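Local atomic coordinates of type III secretion system effector protein ExoU (Pseudomonas fluorescens, PDB entry 4QMK), a protein that probably acts as a patatin-like phospholipase toxin delivered by type III secretion and directed to the plasma membrane through phosphatidylinositol 4,5-bisphosphate binding. Residues 497-500 / 501-505; 206-210 / 211-215; 223-226 / 227-231. All blocks are in the same frame, centred on the assembly; numbering follows the deposited sequence.

Interaction 1: residues 497-500 / 501-505; sequences LVIT and PKLAS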
ATOM      1  N   LEU A 497     -11.478  -9.042 -19.980  1.00 62.14           N
ATOM      2  CA  LEU A 497     -12.289 -10.147 -20.439  1.00 57.73           C
ATOM      3  C   LEU A 497     -13.477  -9.752 -21.284  1.00 57.55           C
ATOM      4  O   LEU A 497     -14.134  -8.725 -21.039  1.00 57.68           O
ATOM      5  CB  LEU A 497     -12.798 -10.929 -19.245  1.00 54.07           C
ATOM      6  CG  LEU A 497     -13.550 -12.219 -19.512  1.00 51.24           C
ATOM      7  CD1 LEU A 497     -12.718 -13.228 -20.272  1.00 52.40           C
ATOM      8  CD2 LEU A 497     -13.964 -12.809 -18.187  1.00 51.33           C
ATOM      9  N   VAL A 498     -13.743 -10.594 -22.286  1.00 56.28           N
ATOM     10  CA  VAL A 498     -14.890 -10.448 -23.169  1.00 56.26           C
ATOM     11  C   VAL A 498     -15.520 -11.813 -23.376  1.00 54.79           C
ATOM     12  O   VAL A 498     -14.915 -12.854 -23.105  1.00 50.67           O
ATOM     13  CB  VAL A 498     -14.507  -9.850 -24.535  1.00 60.16           C
ATOM     14  CG1 VAL A 498     -13.963  -8.428 -24.356  1.00 61.49           C
ATOM     15  CG2 VAL A 498     -13.498 -10.742 -25.258  1.00 60.93           C
ATOM     16  N   ILE A 499     -16.751 -11.806 -23.845  1.00 55.85           N
ATOM     17  CA  ILE A 499     -17.451 -13.044 -24.075  1.00 57.07           C
ATOM     18  C   ILE A 499     -17.080 -13.544 -25.450  1.00 54.89           C
ATOM     19  O   ILE A 499     -17.710 -13.197 -26.447  1.00 55.90           O
ATOM     20  CB  ILE A 499     -18.969 -12.875 -23.876  1.00 60.50           C
ATOM     21  CG1 ILE A 499     -19.236 -12.475 -22.406  1.00 62.16           C
ATOM     22  CG2 ILE A 499     -19.695 -14.166 -24.211  1.00 59.94           C
ATOM     23  CD1 ILE A 499     -20.558 -11.777 -22.172  1.00 65.21           C
ATOM     24  N   THR A 500     -16.009 -14.325 -25.481  1.00 52.22           N
ATOM     25  CA  THR A 500     -15.535 -14.956 -26.706  1.00 56.12           C
ATOM     26  C   THR A 500     -16.546 -16.022 -27.138  1.00 54.57           C
ATOM     27  O   THR A 500     -17.451 -16.358 -26.369  1.00 51.18           O
ATOM     28  CB  THR A 500     -14.184 -15.649 -26.453  1.00 56.39           C
ATOM     29  OG1 THR A 500     -14.360 -16.687 -25.489  1.00 52.44           O
ATOM     30  CG2 THR A 500     -13.159 -14.666 -25.926  1.00 55.10           C
ATOM     31  N   PRO A 501     -16.403 -16.570 -28.358  1.00 54.91           N
ATOM     32  CA  PRO A 501     -17.342 -17.632 -28.758  1.00 53.85           C
ATOM     33  C   PRO A 501     -17.308 -18.879 -27.849  1.00 51.62           C
ATOM     34  O   PRO A 501     -18.356 -19.460 -27.540  1.00 53.80           O
ATOM     35  CB  PRO A 501     -16.905 -17.991 -30.181  1.00 56.25           C
ATOM     36  CG  PRO A 501     -15.686 -17.181 -30.479  1.00 58.44           C
ATOM     37  CD  PRO A 501     -15.643 -16.057 -29.500  1.00 58.47           C
ATOM     38  N   LYS A 502     -16.117 -19.300 -27.452  1.00 52.73           N
ATOM     39  CA  LYS A 502     -15.963 -20.493 -26.626  1.00 51.83           C
ATOM     40  C   LYS A 502     -16.569 -20.275 -25.223  1.00 46.35           C
ATOM     41  O   LYS A 502     -17.042 -21.213 -24.577  1.00 44.07           O
ATOM     42  CB  LYS A 502     -14.480 -20.869 -26.565  1.00 56.60           C
ATOM     43  CG  LYS A 502     -14.183 -22.205 -25.879  1.00 63.76           C
ATOM     44  CD  LYS A 502     -12.716 -22.620 -26.005  1.00 72.52           C
ATOM     45  CE  LYS A 502     -12.403 -23.230 -27.365  1.00 79.55           C
ATOM     46  NZ  LYS A 502     -10.932 -23.353 -27.546  1.00 82.83           N
ATOM     47  N   LEU A 503     -16.588 -19.029 -24.774  1.00 42.96           N
ATOM     48  CA  LEU A 503     -17.161 -18.688 -23.472  1.00 40.19           C
ATOM     49  C   LEU A 503     -18.699 -18.645 -23.526  1.00 37.03           C
ATOM     50  O   LEU A 503     -19.369 -19.145 -22.629  1.00 35.05           O
ATOM     51  CB  LEU A 503     -16.614 -17.341 -22.997  1.00 41.28           C
ATOM     52  CG  LEU A 503     -16.784 -17.071 -21.525  1.00 41.12           C
ATOM     53  CD1 LEU A 503     -15.775 -17.958 -20.811  1.00 47.37           C
ATOM     54  CD2 LEU A 503     -16.536 -15.619 -21.180  1.00 42.21           C
ATOM     55  N   ALA A 504     -19.246 -18.006 -24.550  1.00 37.16           N
ATOM     56  CA  ALA A 504     -20.675 -18.058 -24.805  1.00 37.86           C
ATOM     57  C   ALA A 504     -21.094 -19.508 -24.846  1.00 36.73           C
ATOM     58  O   ALA A 504     -22.163 -19.853 -24.359  1.00 37.47           O
ATOM     59  CB  ALA A 504     -21.026 -17.410 -26.137  1.00 39.11           C
ATOM     60  N   SER A 505     -20.270 -20.359 -25.431  1.00 36.08           N
ATOM     61  CA  SER A 505     -20.656 -21.758 -25.559  1.00 38.46           C
ATOM     62  C   SER A 505     -20.728 -22.418 -24.203  1.00 33.67           C
ATOM     63  O   SER A 505     -21.731 -23.087 -23.887  1.00 33.87           O
ATOM     64  CB  SER A 505     -19.760 -22.530 -26.558  1.00 41.64           C
ATOM     65  OG  SER A 505     -19.965 -23.930 -26.424  1.00 43.63           O
TER
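The backbone bends sharply between Val-498 and Thr-500, in an inverse gamma turn centred on Ile-499, and then directly enters helix 501-513, whose first turn closes when Ala-504 N reaches Thr-500 O at 3.0 Å with an almost linear N-H (178°). This is a helix N-cap: Thr-500 stands just before the first helical residue, and its own side chain also takes part. With chi1 at 63°, the hydroxyl sits between the backbone N and the carbonyl carbon, turned in over the helix end, where Thr-500 OG1 accepts a weak bond from Leu-503 N at 3.3 Å. The same N-H makes a second weak, strongly bent bond to Thr-500 O, so two oxygens of one residue share it. Threonine suits this place because its short side chain carries a hydroxyl oxygen that can stand in for the carbonyl a preceding turn would have supplied. Pro-501 follows, a good residue for the first turn, since it has no N-H needing a partner and its ring holds phi near the helical value. Ile-499, just before the N-cap, and Ala-504, four residues after it, meet at the positions of a hydrophobic staple, Ile-499 CG2 lying 4.0 Å from Ala-504 CB, a methyl small enough to admit the branch. Leu-503, the buried residue here, also packs on Ala-486 and Ile-487 of helix 464-491 and on Leu-538 of helix 533-544, so that the first turn lies against both. Leu-503 CD2 reaches back to within 4.0 Å of Ile-499 CA and 3.7 Å of Val-498 O.

Interaction 2: residues 206-210 / 211-215; sequences ANRPP and EVTAI
Arg-208 and Thr-213 meet through their aliphatic parts, Arg-208 CB lying 3.7 Å from Thr-213 CG2 where the loop runs into helix 210-221. The close-packed side is the one turned to helix 227-236: Val-212 is buried, its CG2 methyl 3.6 Å from Pro-209 O, and both Pro-209 and Val-212 rest on His-236. Glu-211 spans to that same helix, with a salt bridge to Arg-235 and a hydrogen bond to His-236. Thr-213, with chi1 at 60°, swings its hydroxyl back to the preceding turn, and Thr-213 OG1 donates to Pro-210 O at 3.1 Å. Ala-214 N reaches Pro-210 O at 3.0 Å, from the hydroxyl's side of the carbonyl plane, so two donors grip this oxygen. The looser, solvent side carries the exposed Pro-210 ring and Ala-214 methyl. Farther out, the extended arm of Arg-208 leads away from the helix and is held by the carbonyl oxygens of Met-203 and Pro-204. Pro-209 O accepts weak bonds from Val-212 N and Thr-213 N, and Pro-210 brings no N-H to a helix end where the first N-H groups lack the carbonyls of a preceding turn: a helix start with proline at both the N-cap and the first turn.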
ATOM      1  N   ALA A 206      12.388 -30.210  -4.807  1.00103.12           N
ATOM      2  CA  ALA A 206      11.729 -30.300  -6.119  1.00106.90           C
ATOM      3  C   ALA A 206      11.373 -28.960  -6.791  1.00102.71           C
ATOM      4  O   ALA A 206      12.213 -28.353  -7.447  1.00 99.69           O
ATOM      5  CB  ALA A 206      10.494 -31.206  -6.013  1.00104.03           C
ATOM      6  N   ASN A 207      10.134 -28.509  -6.649  1.00100.02           N
ATOM      7  CA  ASN A 207       9.712 -27.288  -7.319  1.00102.80           C
ATOM      8  C   ASN A 207       9.835 -26.060  -6.437  1.00 97.52           C
ATOM      9  O   ASN A 207      10.708 -25.234  -6.651  1.00103.68           O
ATOM     10  CB  ASN A 207       8.283 -27.429  -7.858  1.00104.65           C
ATOM     11  CG  ASN A 207       8.199 -28.368  -9.053  1.00106.18           C
ATOM     12  OD1 ASN A 207       9.176 -28.565  -9.778  1.00109.40           O
ATOM     13  ND2 ASN A 207       7.019 -28.945  -9.269  1.00105.99           N
ATOM     14  N   ARG A 208       8.977 -25.950  -5.438  1.00 89.63           N
ATOM     15  CA  ARG A 208       8.949 -24.773  -4.571  1.00 87.70           C
ATOM     16  C   ARG A 208       8.533 -23.555  -5.367  1.00 87.53           C
ATOM     17  O   ARG A 208       9.377 -22.937  -6.038  1.00 78.39           O
ATOM     18  CB  ARG A 208      10.293 -24.501  -3.918  1.00 81.25           C
ATOM     19  CG  ARG A 208      10.782 -25.659  -3.110  1.00 80.08           C
ATOM     20  CD  ARG A 208      11.690 -25.133  -2.051  1.00 76.90           C
ATOM     21  NE  ARG A 208      12.068 -26.190  -1.135  1.00 76.45           N
ATOM     22  CZ  ARG A 208      12.934 -26.026  -0.144  1.00 71.95           C
ATOM     23  NH1 ARG A 208      13.233 -27.034   0.668  1.00 69.27           N
ATOM     24  NH2 ARG A 208      13.499 -24.843   0.030  1.00 72.49           N
ATOM     25  N   PRO A 209       7.234 -23.184  -5.269  1.00 82.76           N
ATOM     26  CA  PRO A 209       6.707 -22.050  -6.040  1.00 78.46           C
ATOM     27  C   PRO A 209       7.535 -20.796  -5.824  1.00 72.50           C
ATOM     28  O   PRO A 209       8.031 -20.573  -4.721  1.00 65.74           O
ATOM     29  CB  PRO A 209       5.296 -21.852  -5.480  1.00 75.85           C
ATOM     30  CG  PRO A 209       4.921 -23.168  -4.887  1.00 74.96           C
ATOM     31  CD  PRO A 209       6.199 -23.826  -4.435  1.00 75.50           C
ATOM     32  N   PRO A 210       7.737 -20.011  -6.886  1.00 74.58           N
ATOM     33  CA  PRO A 210       8.501 -18.777  -6.729  1.00 72.58           C
ATOM     34  C   PRO A 210       7.950 -17.944  -5.580  1.00 69.05           C
ATOM     35  O   PRO A 210       8.704 -17.270  -4.873  1.00 65.90           O
ATOM     36  CB  PRO A 210       8.297 -18.076  -8.067  1.00 73.42           C
ATOM     37  CG  PRO A 210       8.111 -19.189  -9.041  1.00 74.42           C
ATOM     38  CD  PRO A 210       7.445 -20.312  -8.302  1.00 74.14           C
ATOM     39  N   GLU A 211       6.635 -18.015  -5.406  1.00 67.23           N
ATOM     40  CA  GLU A 211       5.940 -17.327  -4.335  1.00 64.77           C
ATOM     41  C   GLU A 211       6.604 -17.500  -2.967  1.00 63.70           C
ATOM     42  O   GLU A 211       6.872 -16.493  -2.262  1.00 53.30           O
ATOM     43  CB  GLU A 211       4.507 -17.869  -4.259  1.00 70.54           C
ATOM     44  CG  GLU A 211       3.397 -16.909  -4.664  1.00 76.89           C
ATOM     45  CD  GLU A 211       1.993 -17.539  -4.687  1.00 85.07           C
ATOM     46  OE1 GLU A 211       1.831 -18.767  -4.444  1.00 80.57           O
ATOM     47  OE2 GLU A 211       1.027 -16.778  -4.945  1.00 84.83           O
ATOM     48  N   VAL A 212       6.888 -18.765  -2.604  1.00 58.16           N
ATOM     49  CA  VAL A 212       7.429 -19.044  -1.286  1.00 56.78           C
ATOM     50  C   VAL A 212       8.915 -18.749  -1.191  1.00 55.59           C
ATOM     51  O   VAL A 212       9.371 -18.157  -0.194  1.00 54.93           O
ATOM     52  CB  VAL A 212       7.130 -20.472  -0.753  1.00 56.10           C
ATOM     53  CG1 VAL A 212       5.734 -20.929  -1.138  1.00 57.05           C
ATOM     54  CG2 VAL A 212       8.154 -21.459  -1.215  1.00 63.64           C
ATOM     55  N   THR A 213       9.669 -19.103  -2.222  1.00 55.01           N
ATOM     56  CA  THR A 213      11.092 -18.897  -2.171  1.00 55.65           C
ATOM     57  C   THR A 213      11.379 -17.389  -1.989  1.00 52.08           C
ATOM     58  O   THR A 213      12.279 -17.008  -1.240  1.00 49.47           O
ATOM     59  CB  THR A 213      11.808 -19.529  -3.390  1.00 61.37           C
ATOM     60  OG1 THR A 213      11.305 -18.944  -4.588  1.00 72.37           O
ATOM     61  CG2 THR A 213      11.556 -21.041  -3.446  1.00 59.35           C
ATOM     62  N   ALA A 214      10.568 -16.537  -2.608  1.00 51.62           N
ATOM     63  CA  ALA A 214      10.736 -15.075  -2.457  1.00 51.91           C
ATOM     64  C   ALA A 214      10.447 -14.606  -1.027  1.00 52.75           C
ATOM     65  O   ALA A 214      11.069 -13.654  -0.551  1.00 57.42           O
ATOM     66  CB  ALA A 214       9.865 -14.317  -3.455  1.00 50.89           C
ATOM     67  N   ILE A 215       9.493 -15.245  -0.344  1.00 54.17           N
ATOM     68  CA  ILE A 215       9.250 -14.917   1.078  1.00 52.58           C
ATOM     69  C   ILE A 215      10.507 -15.322   1.865  1.00 52.43           C
ATOM     70  O   ILE A 215      10.987 -14.583   2.705  1.00 51.81           O
ATOM     71  CB  ILE A 215       8.064 -15.690   1.710  1.00 49.94           C
ATOM     72  CG1 ILE A 215       6.769 -15.585   0.896  1.00 50.57           C
ATOM     73  CG2 ILE A 215       7.833 -15.222   3.130  1.00 47.51           C
ATOM     74  CD1 ILE A 215       6.303 -14.188   0.634  1.00 50.92           C
TER

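Interaction 3: residues 223-226 / 227-231; sequences GGAT and FRDLE
The carboxylate of Asp-229 turns one face to Thr-226, and the hydroxyl and the backbone N-H of Thr-226 both lie on that side: Thr-226 OG1 stands 3.3 Å above Asp-229 CG, while Thr-226 N donates to Asp-229 OD2 at 3.1 Å, coming in 42° out of the carboxylate plane. The other flat group, the Phe-227 ring, approaches its neighbour Thr-226 obliquely and is buried against Leu-243, Thr-265 and Ala-273. Thr-226 and Asp-229 form a capping box at the start of helix 227-236, each side chain accepting from the other's backbone N-H. Threonine serves well at the N-cap because, with chi1 near 55°, its short hydroxyl leans over the first turn, and Thr-226 OG1 accepts a weak bond from Asp-229 N at 3.3 Å. Aspartate three residues on returns the bond, and its negative charge at the N-terminal end of the helix would be expected to interact favourably with the helix dipole. Asp-229 OD2 is also in a salt bridge with Arg-218 of the preceding helix 210-221, which further fixes the carboxylate; the same Arg-218 binds Gly-224 O. Ala-225, small enough to be buried beside this pair, brings its CA to 3.7 Å from Asp-229 OD2. Leu-230 N donates to Thr-226 O at 3.2 Å, the helix's first i to i+4 bond, and the buried side chain follows, Leu-230 CG lying 3.8 Å from Thr-226 O.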
ATOM      1  N   GLY A 223      13.895  -9.379   7.187  1.00 55.15           N
ATOM      2  CA  GLY A 223      12.525  -8.864   7.134  1.00 51.30           C
ATOM      3  C   GLY A 223      11.593  -9.734   7.959  1.00 47.29           C
ATOM      4  O   GLY A 223      11.818 -10.922   8.125  1.00 48.30           O
ATOM      5  N   GLY A 224      10.565  -9.140   8.524  1.00 47.74           N
ATOM      6  CA  GLY A 224       9.629  -9.887   9.358  1.00 45.86           C
ATOM      7  C   GLY A 224       8.495 -10.414   8.523  1.00 43.14           C
ATOM      8  O   GLY A 224       8.242  -9.913   7.437  1.00 46.88           O
ATOM      9  N   ALA A 225       7.810 -11.434   9.013  1.00 40.67           N
ATOM     10  CA  ALA A 225       6.646 -11.949   8.297  1.00 42.73           C
ATOM     11  C   ALA A 225       5.460 -10.965   8.354  1.00 41.78           C
ATOM     12  O   ALA A 225       5.232 -10.297   9.377  1.00 39.58           O
ATOM     13  CB  ALA A 225       6.219 -13.280   8.878  1.00 43.99           C
ATOM     14  N   THR A 226       4.741 -10.870   7.241  1.00 39.54           N
ATOM     15  CA  THR A 226       3.525 -10.085   7.184  1.00 38.66           C
ATOM     16  C   THR A 226       2.351 -11.022   7.117  1.00 37.64           C
ATOM     17  O   THR A 226       2.517 -12.228   6.945  1.00 42.11           O
ATOM     18  CB  THR A 226       3.462  -9.189   5.956  1.00 40.45           C
ATOM     19  OG1 THR A 226       3.630  -9.986   4.771  1.00 41.79           O
ATOM     20  CG2 THR A 226       4.525  -8.112   6.026  1.00 41.72           C
ATOM     21  N   PHE A 227       1.158 -10.461   7.236  1.00 32.80           N
ATOM     22  CA  PHE A 227      -0.066 -11.223   7.142  1.00 29.27           C
ATOM     23  C   PHE A 227      -0.209 -11.843   5.764  1.00 29.74           C
ATOM     24  O   PHE A 227      -0.694 -12.944   5.649  1.00 27.22           O
ATOM     25  CB  PHE A 227      -1.290 -10.321   7.415  1.00 29.86           C
ATOM     26  CG  PHE A 227      -1.381  -9.823   8.837  1.00 25.58           C
ATOM     27  CD1 PHE A 227      -1.980 -10.554   9.788  1.00 25.09           C
ATOM     28  CD2 PHE A 227      -0.861  -8.632   9.186  1.00 26.51           C
ATOM     29  CE1 PHE A 227      -2.054 -10.121  11.099  1.00 24.80           C
ATOM     30  CE2 PHE A 227      -0.932  -8.176  10.508  1.00 26.58           C
ATOM     31  CZ  PHE A 227      -1.538  -8.915  11.449  1.00 24.41           C
ATOM     32  N   ARG A 228       0.231 -11.140   4.727  1.00 33.25           N
ATOM     33  CA  ARG A 228       0.132 -11.664   3.371  1.00 39.27           C
ATOM     34  C   ARG A 228       1.045 -12.849   3.187  1.00 42.90           C
ATOM     35  O   ARG A 228       0.719 -13.736   2.413  1.00 47.68           O
ATOM     36  CB  ARG A 228       0.448 -10.625   2.263  1.00 46.05           C
ATOM     37  CG  ARG A 228      -0.099 -11.062   0.884  1.00 54.03           C
ATOM     38  CD  ARG A 228       0.568 -10.400  -0.331  1.00 63.74           C
ATOM     39  NE  ARG A 228       0.387  -8.941  -0.418  1.00 73.92           N
ATOM     40  CZ  ARG A 228      -0.744  -8.326  -0.802  1.00 75.64           C
ATOM     41  NH1 ARG A 228      -1.843  -9.022  -1.094  1.00 78.50           N
ATOM     42  NH2 ARG A 228      -0.793  -6.999  -0.858  1.00 69.13           N
ATOM     43  N   ASP A 229       2.210 -12.844   3.833  1.00 42.57           N
ATOM     44  CA  ASP A 229       3.115 -13.963   3.712  1.00 43.70           C
ATOM     45  C   ASP A 229       2.460 -15.171   4.264  1.00 40.81           C
ATOM     46  O   ASP A 229       2.536 -16.248   3.676  1.00 42.59           O
ATOM     47  CB  ASP A 229       4.408 -13.740   4.503  1.00 50.17           C
ATOM     48  CG  ASP A 229       5.294 -12.718   3.885  1.00 57.55           C
ATOM     49  OD1 ASP A 229       5.225 -12.547   2.640  1.00 68.48           O
ATOM     50  OD2 ASP A 229       6.049 -12.060   4.641  1.00 61.28           O
ATOM     51  N   LEU A 230       1.882 -15.014   5.448  1.00 38.06           N
ATOM     52  CA  LEU A 230       1.218 -16.116   6.105  1.00 37.87           C
ATOM     53  C   LEU A 230       0.130 -16.718   5.219  1.00 36.76           C
ATOM     54  O   LEU A 230       0.138 -17.902   4.976  1.00 38.08           O
ATOM     55  CB  LEU A 230       0.676 -15.676   7.474  1.00 38.94           C
ATOM     56  CG  LEU A 230       1.722 -15.530   8.595  1.00 37.85           C
ATOM     57  CD1 LEU A 230       1.052 -15.224   9.919  1.00 39.00           C
ATOM     58  CD2 LEU A 230       2.526 -16.787   8.766  1.00 35.79           C
ATOM     59  N   GLU A 231      -0.757 -15.892   4.685  1.00 39.01           N
ATOM     60  CA  GLU A 231      -1.798 -16.369   3.768  1.00 47.18           C
ATOM     61  C   GLU A 231      -1.217 -17.201   2.607  1.00 45.90           C
ATOM     62  O   GLU A 231      -1.679 -18.301   2.336  1.00 47.61           O
ATOM     63  CB  GLU A 231      -2.571 -15.186   3.195  1.00 53.21           C
ATOM     64  CG  GLU A 231      -3.509 -15.506   2.038  1.00 64.08           C
ATOM     65  CD  GLU A 231      -3.841 -14.243   1.243  1.00 83.48           C
ATOM     66  OE1 GLU A 231      -2.965 -13.776   0.469  1.00 91.81           O
ATOM     67  OE2 GLU A 231      -4.975 -13.714   1.386  1.00 88.64           O
TER

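From the N terminus the three contacts come in series, neither nesting nor crossing: interaction 2 first, interaction 3 next, interaction 1 much later. Each lies where a loop turns into a helix. Interaction 2 ends the loop after helix 183-201 and starts helix 210-221; interaction 3 starts the following helix, 227-236. Their centres are 14 Å apart, and polar bonds join the two helices in both directions, from Glu-211 to Arg-235 and His-236 and from Asp-229 back to Arg-218, within the patatin-like region; the second helix also meets strand 242-251 of the mixed sheet. Interaction 1, after helix 464-491, belongs to a separate helical part, its centre about 34 Å and 38 Å from those of interactions 2 and 3.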